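PDB 7CIW: agmatine N-acetyltransferase from Drosophila melanogaster, which transfers the acetyl group of acetyl-CoA to agmatine, giving N-acetylagmatine and CoA, and probably acylates arylalkylamines such as serotonin and dopamine too. Local coordinates for residues L178-Y188 with H206-H215; L22-Y31 with P45-L54. The protein carries 1 engineered substitution. All blocks are in the same frame, centred on the assembly; numbering follows the deposited sequence.

Contact 1: residues L178-Y188 with H206-H215; sequences LGYQLINTLRY and HESVQTFVLH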
loop_
_atom_site.group_PDB
_atom_site.type_symbol
_atom_site.label_atom_id
_atom_site.label_comp_id
_atom_site.label_asym_id
_atom_site.label_seq_id
_atom_site.Cartn_x
_atom_site.Cartn_y
_atom_site.Cartn_z
ATOM N N LEU A 178 5.702 -12.984 7.419
ATOM C CA LEU A 178 7.007 -12.379 7.202
ATOM C C LEU A 178 7.665 -11.885 8.488
ATOM O O LEU A 178 8.828 -11.466 8.448
ATOM C CB LEU A 178 6.868 -11.215 6.215
ATOM C CG LEU A 178 6.496 -11.660 4.803
ATOM C CD1 LEU A 178 6.309 -10.452 3.887
ATOM C CD2 LEU A 178 7.552 -12.612 4.231
ATOM N N GLY A 179 6.967 -11.926 9.619
ATOM C CA GLY A 179 7.537 -11.464 10.868
ATOM C C GLY A 179 7.336 -9.998 11.177
ATOM O O GLY A 179 8.041 -9.459 12.038
ATOM N N TYR A 180 6.413 -9.327 10.497
ATOM C CA TYR A 180 6.086 -7.960 10.869
ATOM C C TYR A 180 5.325 -7.957 12.191
ATOM O O TYR A 180 4.732 -8.964 12.595
ATOM C CB TYR A 180 5.216 -7.294 9.804
ATOM C CG TYR A 180 5.889 -6.841 8.525
ATOM C CD1 TYR A 180 6.619 -7.721 7.743
ATOM C CD2 TYR A 180 5.737 -5.530 8.080
ATOM C CE1 TYR A 180 7.216 -7.297 6.556
ATOM C CE2 TYR A 180 6.319 -5.107 6.895
ATOM C CZ TYR A 180 7.052 -5.990 6.148
ATOM O OH TYR A 180 7.633 -5.559 4.977
ATOM N N GLN A 181 5.329 -6.809 12.864
ATOM C CA GLN A 181 4.606 -6.651 14.123
ATOM C C GLN A 181 3.465 -5.654 13.970
ATOM O O GLN A 181 3.626 -4.593 13.366
ATOM C CB GLN A 181 5.539 -6.183 15.246
ATOM C CG GLN A 181 6.596 -7.201 15.646
ATOM C CD GLN A 181 7.972 -6.807 15.162
ATOM O OE1 GLN A 181 8.494 -5.756 15.538
ATOM N NE2 GLN A 181 8.571 -7.647 14.322
ATOM N N LEU A 182 2.322 -5.997 14.556
ATOM C CA LEU A 182 1.155 -5.123 14.533
ATOM C C LEU A 182 1.355 -3.929 15.459
ATOM O O LEU A 182 1.768 -4.098 16.609
ATOM C CB LEU A 182 -0.073 -5.913 14.980
ATOM C CG LEU A 182 -1.385 -5.155 15.132
ATOM C CD1 LEU A 182 -1.881 -4.715 13.763
ATOM C CD2 LEU A 182 -2.402 -6.063 15.828
ATOM N N ILE A 183 1.008 -2.722 14.991
ATOM C CA ILE A 183 1.169 -1.548 15.846
ATOM C C ILE A 183 -0.107 -0.726 15.987
ATOM O O ILE A 183 -0.169 0.163 16.844
ATOM C CB ILE A 183 2.314 -0.632 15.369
ATOM C CG1 ILE A 183 2.034 -0.066 13.979
ATOM C CG2 ILE A 183 3.666 -1.358 15.408
ATOM C CD1 ILE A 183 2.853 1.175 13.684
ATOM N N ASN A 184 -1.129 -1.008 15.171
ATOM C CA ASN A 184 -2.352 -0.208 15.220
ATOM C C ASN A 184 -3.494 -0.930 14.525
ATOM O O ASN A 184 -3.299 -1.534 13.474
ATOM C CB ASN A 184 -2.165 1.165 14.560
ATOM C CG ASN A 184 -3.265 2.157 14.944
ATOM O OD1 ASN A 184 -3.306 2.631 16.073
ATOM N ND2 ASN A 184 -4.144 2.477 13.999
ATOM N N THR A 185 -4.697 -0.800 15.093
ATOM C CA THR A 185 -5.917 -1.332 14.509
ATOM C C THR A 185 -6.982 -0.247 14.542
ATOM O O THR A 185 -7.226 0.362 15.589
ATOM C CB THR A 185 -6.413 -2.575 15.263
ATOM O OG1 THR A 185 -5.369 -3.563 15.311
ATOM C CG2 THR A 185 -7.646 -3.160 14.598
ATOM N N LEU A 186 -7.595 0.005 13.396
ATOM C CA LEU A 186 -8.725 0.923 13.314
ATOM C C LEU A 186 -9.861 0.198 12.617
ATOM O O LEU A 186 -9.738 -0.157 11.443
ATOM C CB LEU A 186 -8.346 2.200 12.564
ATOM C CG LEU A 186 -9.455 3.207 12.256
ATOM C CD1 LEU A 186 -10.215 3.567 13.520
ATOM C CD2 LEU A 186 -8.832 4.444 11.599
ATOM N N ARG A 187 -10.967 -0.019 13.334
ATOM C CA ARG A 187 -12.119 -0.692 12.753
ATOM C C ARG A 187 -12.897 0.252 11.852
ATOM O O ARG A 187 -13.116 1.417 12.195
ATOM C CB ARG A 187 -13.048 -1.221 13.843
ATOM C CG ARG A 187 -12.394 -2.224 14.766
ATOM C CD ARG A 187 -13.450 -2.888 15.645
ATOM N NE ARG A 187 -13.672 -4.275 15.238
ATOM C CZ ARG A 187 -14.709 -4.693 14.517
ATOM N NH1 ARG A 187 -15.639 -3.836 14.117
ATOM N NH2 ARG A 187 -14.817 -5.974 14.189
ATOM N N TYR A 188 -13.339 -0.267 10.706
ATOM C CA TYR A 188 -13.993 0.599 9.731
ATOM C C TYR A 188 -15.295 1.169 10.266
ATOM O O TYR A 188 -15.640 2.311 9.946
ATOM C CB TYR A 188 -14.252 -0.154 8.426
ATOM C CG TYR A 188 -12.970 -0.582 7.748
ATOM C CD1 TYR A 188 -12.023 0.352 7.374
ATOM C CD2 TYR A 188 -12.706 -1.917 7.508
ATOM C CE1 TYR A 188 -10.853 -0.030 6.763
ATOM C CE2 TYR A 188 -11.531 -2.311 6.890
ATOM C CZ TYR A 188 -10.610 -1.356 6.529
ATOM O OH TYR A 188 -9.436 -1.730 5.912
ATOM N N HIS A 206 -12.939 -8.106 5.850
ATOM C CA HIS A 206 -12.061 -6.975 6.149
ATOM C C HIS A 206 -12.785 -6.015 7.080
ATOM O O HIS A 206 -13.530 -5.138 6.645
ATOM C CB HIS A 206 -11.639 -6.291 4.861
ATOM C CG HIS A 206 -11.194 -7.256 3.813
ATOM N ND1 HIS A 206 -10.082 -8.058 3.966
ATOM C CD2 HIS A 206 -11.729 -7.577 2.610
ATOM C CE1 HIS A 206 -9.943 -8.818 2.894
ATOM N NE2 HIS A 206 -10.930 -8.546 2.058
ATOM N N GLU A 207 -12.542 -6.173 8.376
ATOM C CA GLU A 207 -13.211 -5.379 9.392
ATOM C C GLU A 207 -12.391 -4.204 9.894
ATOM O O GLU A 207 -12.951 -3.336 10.570
ATOM C CB GLU A 207 -13.570 -6.250 10.603
ATOM C CG GLU A 207 -14.401 -7.460 10.296
ATOM C CD GLU A 207 -14.594 -8.317 11.530
ATOM O OE1 GLU A 207 -15.079 -7.782 12.550
ATOM O OE2 GLU A 207 -14.251 -9.520 11.482
ATOM N N SER A 208 -11.092 -4.154 9.603
ATOM C CA SER A 208 -10.230 -3.127 10.177
ATOM C C SER A 208 -9.034 -2.902 9.268
ATOM O O SER A 208 -8.702 -3.750 8.434
ATOM C CB SER A 208 -9.731 -3.538 11.558
ATOM O OG SER A 208 -8.956 -4.723 11.435
ATOM N N VAL A 209 -8.381 -1.755 9.439
ATOM C CA VAL A 209 -7.059 -1.535 8.867
ATOM C C VAL A 209 -6.043 -1.790 9.972
ATOM O O VAL A 209 -6.111 -1.194 11.057
ATOM C CB VAL A 209 -6.915 -0.129 8.247
ATOM C CG1 VAL A 209 -7.411 0.966 9.184
ATOM C CG2 VAL A 209 -5.458 0.135 7.782
ATOM N N GLN A 210 -5.126 -2.711 9.714
ATOM C CA GLN A 210 -4.116 -3.126 10.680
ATOM C C GLN A 210 -2.754 -2.702 10.154
ATOM O O GLN A 210 -2.324 -3.183 9.101
ATOM C CB GLN A 210 -4.155 -4.634 10.888
ATOM C CG GLN A 210 -5.474 -5.138 11.429
ATOM C CD GLN A 210 -5.475 -6.629 11.533
ATOM O OE1 GLN A 210 -5.042 -7.177 12.538
ATOM N NE2 GLN A 210 -5.930 -7.302 10.484
ATOM N N THR A 211 -2.078 -1.822 10.886
ATOM C CA THR A 211 -0.778 -1.327 10.455
ATOM C C THR A 211 0.329 -2.166 11.070
ATOM O O THR A 211 0.356 -2.370 12.287
ATOM C CB THR A 211 -0.614 0.139 10.837
ATOM O OG1 THR A 211 -1.637 0.894 10.184
ATOM C CG2 THR A 211 0.749 0.669 10.380
ATOM N N PHE A 212 1.238 -2.643 10.220
ATOM C CA PHE A 212 2.363 -3.472 10.629
ATOM C C PHE A 212 3.671 -2.785 10.256
ATOM O O PHE A 212 3.737 -2.027 9.279
ATOM C CB PHE A 212 2.323 -4.839 9.947
ATOM C CG PHE A 212 1.223 -5.747 10.423
ATOM C CD1 PHE A 212 -0.075 -5.627 9.932
ATOM C CD2 PHE A 212 1.505 -6.763 11.319
ATOM C CE1 PHE A 212 -1.070 -6.494 10.352
ATOM C CE2 PHE A 212 0.518 -7.626 11.745
ATOM C CZ PHE A 212 -0.773 -7.491 11.266
ATOM N N VAL A 213 4.719 -3.071 11.031
ATOM C CA VAL A 213 6.062 -2.601 10.722
ATOM C C VAL A 213 7.044 -3.762 10.772
ATOM O O VAL A 213 6.830 -4.776 11.439
ATOM C CB VAL A 213 6.540 -1.477 11.667
ATOM C CG1 VAL A 213 5.571 -0.316 11.643
ATOM C CG2 VAL A 213 6.700 -2.012 13.082
ATOM N N LEU A 214 8.146 -3.582 10.046
ATOM C CA LEU A 214 9.278 -4.495 10.078
ATOM C C LEU A 214 10.532 -3.689 10.356
ATOM O O LEU A 214 10.803 -2.708 9.661
ATOM C CB LEU A 214 9.422 -5.245 8.751
ATOM C CG LEU A 214 10.604 -6.218 8.699
ATOM C CD1 LEU A 214 10.298 -7.473 9.528
ATOM C CD2 LEU A 214 10.944 -6.570 7.251
ATOM N N HIS A 215 11.299 -4.091 11.366
ATOM C CA HIS A 215 12.537 -3.392 11.682
ATOM C C HIS A 215 13.661 -3.931 10.807
ATOM O O HIS A 215 13.880 -5.144 10.750
ATOM C CB HIS A 215 12.876 -3.553 13.163
ATOM C CG HIS A 215 11.839 -2.968 14.066
ATOM N ND1 HIS A 215 11.916 -1.678 14.546
ATOM C CD2 HIS A 215 10.682 -3.480 14.543
ATOM C CE1 HIS A 215 10.854 -1.424 15.289
ATOM N NE2 HIS A 215 10.088 -2.500 15.304
HETATM O O HOH W 1 7.843 -3.291 16.533
HETATM O O HOH W 2 10.693 -6.411 12.964
HETATM O O HOH W 3 -4.205 1.073 11.421
HETATM O O HOH W 4 -6.147 -6.324 14.938
#
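Three groups converge on Val209 O: it accepts the N-H of Leu186 (N to O 3.0 Å) and a hydrogen of a bridging water, and Thr185 CA makes a longer C-H...O contact. That water also donates to Thr211 OG1 and accepts from Asn184 ND2, tying the amide to the neighbouring strand; Thr211 OG1 is also hydrogen-bonded to Asp165. Strand 208-215 runs between strands 161-166 and 181-187, the late insertion of the last strand known from the GNAT fold, and 181-187 is the sheet edge. Its antiparallel register slips at a classic beta bulge, where Ile183 N gives a bond to Thr211 O (2.8 Å) and Asn184 O takes one from Thr211 N (2.9 Å). Leu214 CB lies over the centre of the Tyr180 ring, 3.5 Å from its centroid and 7° off the normal. Leu182 CD1 sits above the Phe212 ring nearer its rim, brought there by a CG anti to the backbone N (chi1 175°). At one end Arg187 NH2 forms a salt bridge with Glu207 OE1, guanidinium and carboxylate planes 75° apart; at the other Gln181 OE1 meets the His215 ring edge (CD2 3.3 Å away), and a water bridges OE1 to His215 NE2.

Contact 2: residues L22-Y31 with P45-L54; sequences LMTFLLAHYY and PEAADKEFLL. With G0R (N-(4-carbamimidamidobutyl)ethanamide), chain C; COA (coenzyme A), chain B.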
loop_
_atom_site.group_PDB
_atom_site.type_symbol
_atom_site.label_atom_id
_atom_site.label_comp_id
_atom_site.label_asym_id
_atom_site.label_seq_id
_atom_site.Cartn_x
_atom_site.Cartn_y
_atom_site.Cartn_z
ATOM N N LEU A 22 1.827 -0.778 -15.353
ATOM C CA LEU A 22 1.616 -0.930 -13.914
ATOM C C LEU A 22 0.212 -0.502 -13.524
ATOM O O LEU A 22 -0.475 -1.194 -12.768
ATOM C CB LEU A 22 2.652 -0.112 -13.139
ATOM C CG LEU A 22 2.385 0.081 -11.640
ATOM C CD1 LEU A 22 2.408 -1.267 -10.912
ATOM C CD2 LEU A 22 3.413 1.038 -11.020
ATOM N N MET A 23 -0.225 0.654 -14.016
ATOM C CA MET A 23 -1.558 1.128 -13.658
ATOM C C MET A 23 -2.636 0.214 -14.232
ATOM O O MET A 23 -3.652 -0.037 -13.582
ATOM C CB MET A 23 -1.744 2.568 -14.135
ATOM C CG MET A 23 -3.058 3.202 -13.684
ATOM S SD MET A 23 -3.431 3.008 -11.925
ATOM C CE MET A 23 -2.025 3.843 -11.193
ATOM N N THR A 24 -2.424 -0.314 -15.441
ATOM C CA THR A 24 -3.390 -1.251 -15.999
ATOM C C THR A 24 -3.547 -2.482 -15.113
ATOM O O THR A 24 -4.675 -2.936 -14.865
ATOM C CB THR A 24 -2.965 -1.625 -17.419
ATOM O OG1 THR A 24 -3.016 -0.441 -18.220
ATOM C CG2 THR A 24 -3.890 -2.679 -18.011
ATOM N N PHE A 25 -2.433 -3.026 -14.606
ATOM C CA PHE A 25 -2.530 -4.143 -13.666
ATOM C C PHE A 25 -3.267 -3.726 -12.397
ATOM O O PHE A 25 -4.145 -4.447 -11.910
ATOM C CB PHE A 25 -1.142 -4.684 -13.310
ATOM C CG PHE A 25 -1.162 -5.625 -12.138
ATOM C CD1 PHE A 25 -1.534 -6.950 -12.307
ATOM C CD2 PHE A 25 -0.864 -5.172 -10.857
ATOM C CE1 PHE A 25 -1.590 -7.818 -11.219
ATOM C CE2 PHE A 25 -0.916 -6.040 -9.772
ATOM C CZ PHE A 25 -1.282 -7.358 -9.961
ATOM N N LEU A 26 -2.900 -2.573 -11.828
ATOM C CA LEU A 26 -3.544 -2.136 -10.591
ATOM C C LEU A 26 -5.047 -1.980 -10.775
ATOM O O LEU A 26 -5.828 -2.355 -9.896
ATOM C CB LEU A 26 -2.922 -0.827 -10.103
ATOM C CG LEU A 26 -1.460 -0.885 -9.658
ATOM C CD1 LEU A 26 -0.956 0.516 -9.314
ATOM C CD2 LEU A 26 -1.295 -1.819 -8.460
ATOM N N LEU A 27 -5.476 -1.416 -11.907
ATOM C CA LEU A 27 -6.909 -1.250 -12.135
ATOM C C LEU A 27 -7.620 -2.584 -12.325
ATOM O O LEU A 27 -8.818 -2.689 -12.040
ATOM C CB LEU A 27 -7.146 -0.345 -13.347
ATOM C CG LEU A 27 -6.722 1.091 -13.068
ATOM C CD1 LEU A 27 -6.610 1.903 -14.347
ATOM C CD2 LEU A 27 -7.708 1.748 -12.091
ATOM N N ALA A 28 -6.913 -3.609 -12.791
ATOM C CA ALA A 28 -7.550 -4.898 -13.036
ATOM C C ALA A 28 -7.628 -5.774 -11.788
ATOM O O ALA A 28 -8.639 -6.449 -11.576
ATOM C CB ALA A 28 -6.800 -5.653 -14.136
ATOM N N HIS A 29 -6.578 -5.788 -10.954
ATOM C CA HIS A 29 -6.441 -6.809 -9.928
ATOM C C HIS A 29 -6.083 -6.281 -8.548
ATOM O O HIS A 29 -6.011 -7.074 -7.603
ATOM C CB HIS A 29 -5.392 -7.847 -10.355
ATOM C CG HIS A 29 -5.772 -8.599 -11.589
ATOM N ND1 HIS A 29 -6.980 -9.250 -11.717
ATOM C CD2 HIS A 29 -5.119 -8.782 -12.761
ATOM C CE1 HIS A 29 -7.050 -9.811 -12.912
ATOM N NE2 HIS A 29 -5.933 -9.543 -13.564
ATOM N N TYR A 30 -5.845 -4.984 -8.402
ATOM C CA TYR A 30 -5.610 -4.392 -7.095
ATOM C C TYR A 30 -6.811 -3.573 -6.649
ATOM O O TYR A 30 -7.470 -3.911 -5.662
ATOM C CB TYR A 30 -4.354 -3.511 -7.124
ATOM C CG TYR A 30 -4.159 -2.704 -5.863
ATOM C CD1 TYR A 30 -3.736 -3.315 -4.682
ATOM C CD2 TYR A 30 -4.394 -1.330 -5.849
ATOM C CE1 TYR A 30 -3.562 -2.583 -3.521
ATOM C CE2 TYR A 30 -4.221 -0.590 -4.686
ATOM C CZ TYR A 30 -3.805 -1.224 -3.530
ATOM O OH TYR A 30 -3.629 -0.487 -2.382
ATOM N N TYR A 31 -7.120 -2.514 -7.386
ATOM C CA TYR A 31 -8.178 -1.595 -6.976
ATOM C C TYR A 31 -9.557 -2.232 -6.812
ATOM O O TYR A 31 -10.265 -1.849 -5.867
ATOM C CB TYR A 31 -8.249 -0.456 -7.986
ATOM C CG TYR A 31 -7.246 0.663 -7.817
ATOM C CD1 TYR A 31 -7.261 1.487 -6.691
ATOM C CD2 TYR A 31 -6.322 0.936 -8.820
ATOM C CE1 TYR A 31 -6.370 2.548 -6.566
ATOM C CE2 TYR A 31 -5.428 1.999 -8.706
ATOM C CZ TYR A 31 -5.465 2.805 -7.583
ATOM O OH TYR A 31 -4.593 3.859 -7.473
ATOM N N PRO A 45 -10.897 4.171 -9.077
ATOM C CA PRO A 45 -10.179 5.231 -8.362
ATOM C C PRO A 45 -10.129 6.532 -9.151
ATOM O O PRO A 45 -10.135 6.543 -10.385
ATOM C CB PRO A 45 -8.771 4.645 -8.175
ATOM C CG PRO A 45 -8.637 3.649 -9.277
ATOM C CD PRO A 45 -10.008 3.043 -9.420
ATOM N N GLU A 46 -10.074 7.640 -8.414
ATOM C CA GLU A 46 -9.976 8.954 -9.030
ATOM C C GLU A 46 -8.563 9.198 -9.544
ATOM O O GLU A 46 -7.612 8.502 -9.179
ATOM C CB GLU A 46 -10.386 10.041 -8.035
ATOM C CG GLU A 46 -11.789 9.846 -7.496
ATOM C CD GLU A 46 -12.184 10.905 -6.481
ATOM O OE1 GLU A 46 -11.296 11.654 -6.022
ATOM O OE2 GLU A 46 -13.386 10.990 -6.146
ATOM N N ALA A 47 -8.434 10.195 -10.425
ATOM C CA ALA A 47 -7.138 10.470 -11.036
ATOM C C ALA A 47 -6.069 10.736 -9.984
ATOM O O ALA A 47 -4.935 10.259 -10.109
ATOM C CB ALA A 47 -7.245 11.661 -11.993
ATOM N N ALA A 48 -6.407 11.496 -8.941
ATOM C CA ALA A 48 -5.412 11.846 -7.936
ATOM C C ALA A 48 -4.929 10.617 -7.174
ATOM O O ALA A 48 -3.757 10.548 -6.777
ATOM C CB ALA A 48 -5.990 12.882 -6.975
ATOM N N ASP A 49 -5.823 9.653 -6.962
ATOM C CA ASP A 49 -5.470 8.380 -6.336
ATOM C C ASP A 49 -4.426 7.644 -7.166
ATOM O O ASP A 49 -3.336 7.306 -6.678
ATOM C CB ASP A 49 -6.755 7.556 -6.181
ATOM C CG ASP A 49 -6.570 6.238 -5.423
ATOM O OD1 ASP A 49 -5.455 5.674 -5.385
ATOM O OD2 ASP A 49 -7.593 5.746 -4.892
ATOM N N LYS A 50 -4.744 7.406 -8.441
ATOM C CA LYS A 50 -3.802 6.762 -9.352
ATOM C C LYS A 50 -2.499 7.541 -9.448
ATOM O O LYS A 50 -1.410 6.956 -9.451
ATOM C CB LYS A 50 -4.443 6.632 -10.737
ATOM C CG LYS A 50 -5.758 5.853 -10.716
ATOM C CD LYS A 50 -6.362 5.653 -12.110
ATOM C CE LYS A 50 -6.948 6.941 -12.652
ATOM N NZ LYS A 50 -7.610 6.731 -13.987
ATOM N N GLU A 51 -2.593 8.868 -9.548
ATOM C CA GLU A 51 -1.395 9.687 -9.689
ATOM C C GLU A 51 -0.495 9.571 -8.466
ATOM O O GLU A 51 0.737 9.551 -8.595
ATOM C CB GLU A 51 -1.795 11.142 -9.933
ATOM C CG GLU A 51 -2.284 11.399 -11.346
ATOM C CD GLU A 51 -2.662 12.849 -11.579
ATOM O OE1 GLU A 51 -2.061 13.732 -10.924
ATOM O OE2 GLU A 51 -3.559 13.100 -12.414
ATOM N N PHE A 52 -1.081 9.490 -7.271
ATOM C CA PHE A 52 -0.248 9.355 -6.083
ATOM C C PHE A 52 0.531 8.048 -6.104
ATOM O O PHE A 52 1.729 8.024 -5.797
ATOM C CB PHE A 52 -1.071 9.424 -4.808
ATOM C CG PHE A 52 -0.288 8.983 -3.609
ATOM C CD1 PHE A 52 0.820 9.715 -3.201
ATOM C CD2 PHE A 52 -0.580 7.802 -2.957
ATOM C CE1 PHE A 52 1.585 9.312 -2.122
ATOM C CE2 PHE A 52 0.190 7.389 -1.871
ATOM C CZ PHE A 52 1.275 8.153 -1.462
ATOM N N LEU A 53 -0.138 6.941 -6.431
ATOM C CA LEU A 53 0.591 5.679 -6.521
ATOM C C LEU A 53 1.752 5.807 -7.492
ATOM O O LEU A 53 2.889 5.434 -7.177
ATOM C CB LEU A 53 -0.351 4.543 -6.936
ATOM C CG LEU A 53 -1.287 4.046 -5.832
ATOM C CD1 LEU A 53 -1.907 2.708 -6.216
ATOM C CD2 LEU A 53 -0.547 3.938 -4.501
ATOM N N LEU A 54 1.494 6.381 -8.672
ATOM C CA LEU A 54 2.541 6.472 -9.675
ATOM C C LEU A 54 3.627 7.465 -9.281
ATOM O O LEU A 54 4.750 7.363 -9.785
ATOM C CB LEU A 54 1.929 6.843 -11.026
ATOM C CG LEU A 54 1.036 5.753 -11.625
ATOM C CD1 LEU A 54 0.512 6.211 -13.000
ATOM C CD2 LEU A 54 1.768 4.397 -11.726
HETATM C C10 G0R C . -5.432 3.728 -2.522
HETATM N N12 G0R C . -6.809 3.472 -2.924
HETATM C C1 G0R C . -0.488 -2.279 0.887
HETATM C C2 G0R C . -1.863 -1.728 0.518
HETATM C C5 G0R C . -3.850 -0.288 1.130
HETATM C C6 G0R C . -3.742 1.177 0.701
HETATM C C7 G0R C . -5.110 1.855 0.563
HETATM C C8 G0R C . -5.614 2.058 -0.872
HETATM N N4 G0R C . -2.541 -0.840 1.440
HETATM N N9 G0R C . -4.892 3.087 -1.586
HETATM N N11 G0R C . -4.657 4.732 -3.207
HETATM O O3 G0R C . -2.361 -2.014 -0.520
HETATM N N1A COA B . -9.092 -13.774 -1.379
HETATM C C2A COA B . -9.232 -15.047 -0.916
HETATM N N3A COA B . -8.131 -15.771 -0.522
HETATM C C4A COA B . -6.904 -15.230 -0.593
HETATM C C5A COA B . -6.770 -13.977 -1.054
HETATM C C6A COA B . -7.879 -13.253 -1.442
HETATM N N6A COA B . -8.227 -11.881 -1.997
HETATM N N7A COA B . -5.458 -13.633 -1.040
HETATM C C8A COA B . -4.761 -14.677 -0.570
HETATM N N9A COA B . -5.647 -15.645 -0.290
HETATM C C1B COA B . -5.546 -16.908 0.154
HETATM C C2B COA B . -4.675 -17.669 -0.877
HETATM O O2B COA B . -5.467 -18.149 -2.032
HETATM C C3B COA B . -4.058 -18.642 -0.176
HETATM O O3B COA B . -4.914 -19.753 0.204
HETATM P P3B COA B . -5.069 -21.147 -0.691
HETATM O O7A COA B . -3.778 -21.444 -1.430
HETATM O O8A COA B . -5.505 -22.298 0.221
HETATM O O9A COA B . -6.181 -20.856 -1.688
HETATM C C4B COA B . -3.739 -17.937 1.263
HETATM O O4B COA B . -4.642 -16.979 1.433
HETATM C C5B COA B . -2.326 -17.412 1.333
HETATM O O5B COA B . -2.043 -16.767 0.098
HETATM P P1A COA B . -0.805 -15.643 -0.021
HETATM O O1A COA B . -0.308 -15.143 1.338
HETATM O O2A COA B . 0.306 -16.219 -0.887
HETATM O O3A COA B . -1.513 -14.365 -0.765
HETATM P P2A COA B . -0.955 -13.546 -2.075
HETATM O O4A COA B . -1.015 -14.416 -3.295
HETATM O O5A COA B . 0.424 -13.001 -1.782
HETATM O O6A COA B . -2.088 -12.357 -2.178
HETATM C CBP COA B . -2.789 -10.210 -1.667
HETATM C CCP COA B . -2.253 -11.498 -1.098
HETATM C CDP COA B . -1.634 -9.539 -2.485
HETATM C CEP COA B . -3.232 -9.277 -0.530
HETATM C CAP COA B . -4.003 -10.543 -2.531
HETATM O OAP COA B . -5.035 -11.007 -1.695
HETATM C C9P COA B . -4.552 -9.345 -3.332
HETATM O O9P COA B . -4.031 -8.942 -4.327
HETATM N N8P COA B . -5.774 -8.721 -2.867
HETATM C C7P COA B . -6.409 -7.612 -3.602
HETATM C C6P COA B . -5.722 -6.194 -3.389
HETATM C C5P COA B . -5.551 -6.019 -1.901
HETATM O O5P COA B . -6.473 -6.112 -1.134
HETATM N N4P COA B . -4.163 -5.717 -1.447
HETATM C C3P COA B . -3.773 -5.562 -0.055
HETATM C C2P COA B . -4.375 -4.321 0.607
HETATM S S1P COA B . -3.501 -4.324 2.202
#
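Pro45 points CG at the centre of the Tyr31 face, a CH-pi contact 3.4 Å from the ring centroid and almost on the normal, while Leu27 CD2 touches the same CG. Tyr30 CD2 comes over the other face of Tyr31. A wider pi-type turn, in which Leu26 O accepts from both Tyr30 N and Tyr31 N, carries the two tyrosines. In the first turn of helix 47-54, Asp49 swings its carboxylate toward the ligand with CG anti to the backbone N (chi1 -175°). Tyr31 OH donates to Asp49 OD1 (2.9 Å) from above the carboxylate plane, and the guanidinium of N-acetylagmatine gives N11 to the same oxygen and N12 to OD2 (3.1 Å). A phenylalanine in place of Tyr31 would probably keep the proline contact but leave Asp49 OD1 without this hydroxyl donor, the carboxylate held less firmly for the guanidinium. Lys50 contributes its backbone and aliphatic chain: Met23, bent at chi2 and chi3, tucks CE 3.6 Å from Lys50 O. Leu53 CD1 wedges between the helices, 3.9 Å from Leu26 CD1 and 3.2 Å from Tyr31 OH. Leu54 closes the row, its CG 3.6 Å from Met23 CE and its CD2 against Leu22 CD2. Helices in this part of the GNAT fold commonly help line the acceptor site, and here supply Tyr30, Tyr31 and Asp49. Because Tyr30 OH donates to the acetyl oxygen O3 (2.7 Å) while Asp49 holds the guanidinium, the contact grips both ends of the product, consistent with selection of a long amine with a cationic far end.

Overall arrangement
The two contacts lie on opposite sides of the chain's centre, their own centres about 23 Å apart and their nearest atoms about 10 Å, sharing no helix or strand. Contact 1 is partly buried and closes the sheet at one edge, so main-chain bonds dominate and water, charge and exposed side chains appear along it. Contact 2 is a buried pairing of two helices with no backbone bond between them: aliphatic packing carries it, and its polar side chains Tyr30 and Asp49 bind the ligand, with Tyr31 bonded to Asp49. Helix 99-114 touches both, at Thr211 and Asp49. Contact 1 reaches the cofactor site indirectly, through Asp165 and Thr167, whereas contact 2 borders product and CoA directly.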